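Local structure of L-ribulose 3-epimerase (Methylomonas sp. DH-1, 7CJ7) at residues 128-142 / 167-179. The protein epimerises ketoses at C3, with highest activity toward L-ribulose, using manganese in a TIM-barrel active site. Sequence-based numbering, arbitrary orientation.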
# COMPACT_ATOMS: atom_id res chain seq x y z
N ARG A 128 0.26 -17.74 12.39
CA ARG A 128 1.67 -17.84 11.93
C ARG A 128 2.12 -19.31 11.99
O ARG A 128 2.72 -19.77 11.01
CB ARG A 128 2.59 -16.93 12.74
CG ARG A 128 4.01 -16.89 12.19
CD ARG A 128 5.00 -16.47 13.25
NE ARG A 128 6.39 -16.56 12.84
CZ ARG A 128 7.01 -15.62 12.14
NH1 ARG A 128 8.28 -15.77 11.83
NH2 ARG A 128 6.36 -14.54 11.75
N ALA A 129 1.84 -20.01 13.08
CA ALA A 129 2.19 -21.45 13.25
C ALA A 129 1.56 -22.29 12.13
O ALA A 129 2.24 -23.15 11.56
CB ALA A 129 1.71 -21.91 14.60
N ASN A 130 0.28 -22.05 11.82
CA ASN A 130 -0.44 -22.80 10.75
C ASN A 130 0.24 -22.54 9.40
O ASN A 130 0.42 -23.50 8.63
CB ASN A 130 -1.93 -22.43 10.75
CG ASN A 130 -2.64 -22.96 11.98
OD1 ASN A 130 -2.09 -23.76 12.72
ND2 ASN A 130 -3.87 -22.49 12.21
N SER A 131 0.64 -21.31 9.12
CA SER A 131 1.33 -20.93 7.86
C SER A 131 2.67 -21.68 7.76
O SER A 131 2.94 -22.30 6.72
CB SER A 131 1.55 -19.45 7.82
OG SER A 131 1.98 -19.07 6.53
N VAL A 132 3.47 -21.65 8.81
CA VAL A 132 4.78 -22.37 8.85
C VAL A 132 4.55 -23.85 8.53
O VAL A 132 5.28 -24.41 7.68
CB VAL A 132 5.47 -22.19 10.22
CG1 VAL A 132 6.68 -23.10 10.35
CG2 VAL A 132 5.89 -20.75 10.43
N ALA A 133 3.60 -24.49 9.21
CA ALA A 133 3.34 -25.94 9.05
C ALA A 133 2.92 -26.21 7.61
O ALA A 133 3.40 -27.19 7.02
CB ALA A 133 2.30 -26.39 10.04
N ALA A 134 2.04 -25.37 7.06
CA ALA A 134 1.53 -25.51 5.68
C ALA A 134 2.71 -25.43 4.71
O ALA A 134 2.72 -26.18 3.71
CB ALA A 134 0.50 -24.45 5.37
N MET A 135 3.67 -24.54 4.97
CA MET A 135 4.80 -24.35 4.02
C MET A 135 5.77 -25.53 4.15
O MET A 135 6.41 -25.89 3.14
CB MET A 135 5.51 -23.02 4.23
CG MET A 135 4.63 -21.83 3.85
SD MET A 135 4.01 -21.86 2.14
CE MET A 135 2.49 -22.78 2.33
N GLN A 136 5.86 -26.15 5.33
CA GLN A 136 6.63 -27.41 5.47
C GLN A 136 5.98 -28.50 4.62
O GLN A 136 6.72 -29.19 3.91
CB GLN A 136 6.72 -27.82 6.93
CG GLN A 136 7.56 -26.85 7.74
CD GLN A 136 7.53 -27.16 9.22
OE1 GLN A 136 6.54 -27.68 9.73
NE2 GLN A 136 8.60 -26.81 9.90
N ARG A 137 4.67 -28.68 4.72
CA ARG A 137 3.97 -29.76 3.97
C ARG A 137 4.12 -29.50 2.46
O ARG A 137 4.40 -30.46 1.71
CB ARG A 137 2.50 -29.85 4.40
CG ARG A 137 2.30 -30.24 5.86
CD ARG A 137 0.86 -30.61 6.16
NE ARG A 137 -0.07 -29.52 5.95
CZ ARG A 137 -0.35 -28.57 6.84
NH1 ARG A 137 0.25 -28.57 8.01
NH2 ARG A 137 -1.22 -27.62 6.56
N LEU A 138 3.97 -28.25 2.03
CA LEU A 138 4.08 -27.89 0.59
C LEU A 138 5.52 -28.11 0.13
O LEU A 138 5.71 -28.71 -0.92
CB LEU A 138 3.67 -26.44 0.38
CG LEU A 138 3.91 -25.92 -1.04
CD1 LEU A 138 3.18 -26.76 -2.07
CD2 LEU A 138 3.51 -24.46 -1.15
N ALA A 139 6.51 -27.62 0.88
CA ALA A 139 7.94 -27.80 0.52
C ALA A 139 8.22 -29.29 0.29
O ALA A 139 8.92 -29.64 -0.68
CB ALA A 139 8.83 -27.20 1.57
N ASP A 140 7.71 -30.15 1.17
CA ASP A 140 7.99 -31.61 1.12
C ASP A 140 7.31 -32.20 -0.12
O ASP A 140 7.95 -33.05 -0.80
CB ASP A 140 7.59 -32.29 2.43
CG ASP A 140 8.49 -31.91 3.60
OD1 ASP A 140 9.60 -31.41 3.34
OD2 ASP A 140 8.07 -32.09 4.76
N TYR A 141 6.09 -31.77 -0.43
CA TYR A 141 5.35 -32.21 -1.65
C TYR A 141 6.10 -31.77 -2.91
O TYR A 141 6.30 -32.61 -3.84
CB TYR A 141 3.92 -31.67 -1.65
CG TYR A 141 3.06 -32.24 -2.73
CD1 TYR A 141 2.53 -33.52 -2.64
CD2 TYR A 141 2.80 -31.52 -3.88
CE1 TYR A 141 1.75 -34.05 -3.67
CE2 TYR A 141 2.04 -32.04 -4.91
CZ TYR A 141 1.48 -33.29 -4.79
OH TYR A 141 0.74 -33.79 -5.83
N ALA A 142 6.50 -30.50 -2.97
CA ALA A 142 7.22 -29.89 -4.11
C ALA A 142 8.58 -30.59 -4.28
O ALA A 142 9.03 -30.72 -5.42
CB ALA A 142 7.40 -28.40 -3.90
N GLU A 167 11.52 -10.26 8.25
CA GLU A 167 10.43 -11.09 8.82
C GLU A 167 10.31 -12.39 8.04
O GLU A 167 10.10 -13.45 8.67
CB GLU A 167 9.10 -10.34 8.82
CG GLU A 167 9.05 -9.22 9.83
CD GLU A 167 7.68 -8.60 9.96
OE1 GLU A 167 6.91 -8.66 8.97
OE2 GLU A 167 7.39 -8.06 11.04
N GLY A 168 10.42 -12.34 6.71
CA GLY A 168 10.34 -13.55 5.88
C GLY A 168 11.46 -14.53 6.22
O GLY A 168 11.22 -15.75 6.21
N LEU A 169 12.65 -14.03 6.51
CA LEU A 169 13.82 -14.90 6.81
C LEU A 169 13.63 -15.60 8.17
O LEU A 169 13.96 -16.78 8.27
CB LEU A 169 15.11 -14.08 6.75
CG LEU A 169 15.52 -13.63 5.35
CD1 LEU A 169 16.69 -12.66 5.42
CD2 LEU A 169 15.86 -14.81 4.46
N ALA A 170 13.06 -14.92 9.18
CA ALA A 170 12.74 -15.54 10.48
C ALA A 170 11.68 -16.63 10.28
O ALA A 170 11.82 -17.71 10.86
CB ALA A 170 12.27 -14.50 11.46
N PHE A 171 10.67 -16.36 9.45
CA PHE A 171 9.60 -17.34 9.09
C PHE A 171 10.25 -18.57 8.44
O PHE A 171 9.95 -19.70 8.83
CB PHE A 171 8.56 -16.65 8.21
CG PHE A 171 7.36 -17.48 7.83
CD1 PHE A 171 7.44 -18.42 6.83
CD2 PHE A 171 6.14 -17.26 8.44
CE1 PHE A 171 6.33 -19.17 6.47
CE2 PHE A 171 5.02 -17.99 8.06
CZ PHE A 171 5.12 -18.93 7.06
N LEU A 172 11.14 -18.35 7.48
CA LEU A 172 11.80 -19.46 6.74
C LEU A 172 12.67 -20.27 7.70
O LEU A 172 12.85 -21.47 7.46
CB LEU A 172 12.60 -18.87 5.59
CG LEU A 172 11.77 -18.49 4.37
CD1 LEU A 172 12.60 -17.71 3.38
CD2 LEU A 172 11.19 -19.72 3.72
N ASP A 173 13.20 -19.65 8.76
CA ASP A 173 14.02 -20.38 9.76
C ASP A 173 13.14 -21.40 10.48
O ASP A 173 13.64 -22.49 10.79
CB ASP A 173 14.64 -19.44 10.79
CG ASP A 173 15.78 -18.60 10.26
OD1 ASP A 173 16.39 -19.01 9.25
OD2 ASP A 173 16.06 -17.54 10.87
N GLU A 174 11.87 -21.07 10.72
CA GLU A 174 10.90 -21.98 11.38
C GLU A 174 10.44 -23.04 10.37
O GLU A 174 10.26 -24.19 10.76
CB GLU A 174 9.73 -21.19 11.98
CG GLU A 174 10.16 -20.19 13.06
CD GLU A 174 9.09 -19.21 13.52
OE1 GLU A 174 9.45 -18.14 14.06
OE2 GLU A 174 7.89 -19.50 13.34
N VAL A 175 10.26 -22.68 9.10
CA VAL A 175 9.91 -23.67 8.05
C VAL A 175 11.05 -24.69 7.96
O VAL A 175 10.78 -25.89 7.98
CB VAL A 175 9.64 -22.98 6.71
CG1 VAL A 175 9.51 -24.01 5.59
CG2 VAL A 175 8.41 -22.08 6.80
N ASN A 176 12.28 -24.19 7.84
CA ASN A 176 13.51 -25.02 7.85
C ASN A 176 13.44 -26.11 6.78
O ASN A 176 13.58 -27.30 7.12
CB ASN A 176 13.72 -25.65 9.23
CG ASN A 176 15.11 -26.21 9.33
OD1 ASN A 176 16.02 -25.68 8.69
ND2 ASN A 176 15.29 -27.26 10.11
N ARG A 177 13.23 -25.71 5.53
CA ARG A 177 13.22 -26.63 4.36
C ARG A 177 14.19 -26.10 3.32
O ARG A 177 14.20 -24.91 3.02
CB ARG A 177 11.80 -26.75 3.81
CG ARG A 177 10.85 -27.48 4.74
CD ARG A 177 11.31 -28.90 5.00
NE ARG A 177 10.28 -29.73 5.59
CZ ARG A 177 10.10 -29.88 6.89
NH1 ARG A 177 10.86 -29.20 7.73
NH2 ARG A 177 9.15 -30.68 7.35
N PRO A 178 15.04 -26.97 2.73
CA PRO A 178 16.09 -26.53 1.81
C PRO A 178 15.56 -25.98 0.48
O PRO A 178 16.30 -25.27 -0.19
CB PRO A 178 16.90 -27.82 1.56
CG PRO A 178 15.91 -28.94 1.80
CD PRO A 178 15.03 -28.43 2.93
N ASN A 179 14.32 -26.31 0.13
CA ASN A 179 13.73 -25.87 -1.17
C ASN A 179 12.70 -24.78 -0.90
O ASN A 179 11.89 -24.51 -1.79
CB ASN A 179 13.13 -27.02 -1.96
CG ASN A 179 11.95 -27.66 -1.27
OD1 ASN A 179 11.99 -27.88 -0.07
ND2 ASN A 179 10.91 -27.97 -2.03
O HOH W 1 11.86 -30.03 1.58
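Phe-171 fits as a knob into a hole on helix 128-142 formed by Arg-128, Ser-131, Val-132 and Met-135. With CG anti to the backbone N, its ring reaches that helix: Val-132 CG2 makes a CH-pi contact over one face, 3.9 Å from the ring centroid, while Ser-131 OG and Met-135 CG lie at the edge. Ser-131 OG is itself hydrogen-bonded to Tyr-113 O. The extended Arg-128 runs past the ring, its guanidinium plane turned 71° from it and one face over Phe-171 CD2; the same group forms a salt bridge with Glu-174 whose hydrogen bond is weak, 3.3 Å from Arg-128 NE to Glu-174 OE2. Farther along, Val-132 CG1 and Met-135 CB pack on Val-175 CG2. Gln-136 NE2 donates to Val-175 O at 3.0 Å, the acceptor near its amide plane, giving a carbonyl at the end of helix 165-175 a side-chain partner. Beyond the helix, Arg-177 meets Asp-140 side-on: NE reaches OD1 at 2.9 Å and NH2 reaches OD2 at 3.1 Å, with guanidinium and carboxylate planes only 17° apart. One guanidinium face lies over Gln-136 CB. A leucine in place of Arg-177 would probably leave the Asp-140 carboxylate without its charged mate and freer to turn. Asn-179 ND2 donates a hydrogen bond to Ala-139 O (2.9 Å) and is also hydrogen-bonded to Ile-147 O, while a water links Asn-179 OD1 to Asp-140 OD1. The axes of segments 128-142 and 167-175 approach to 9.2 Å and cross at -61°, joining successive outer helices of the TIM barrel on either side, in sequence, of strand 148-152, whose Leu-151 touches both Met-135 and Phe-171.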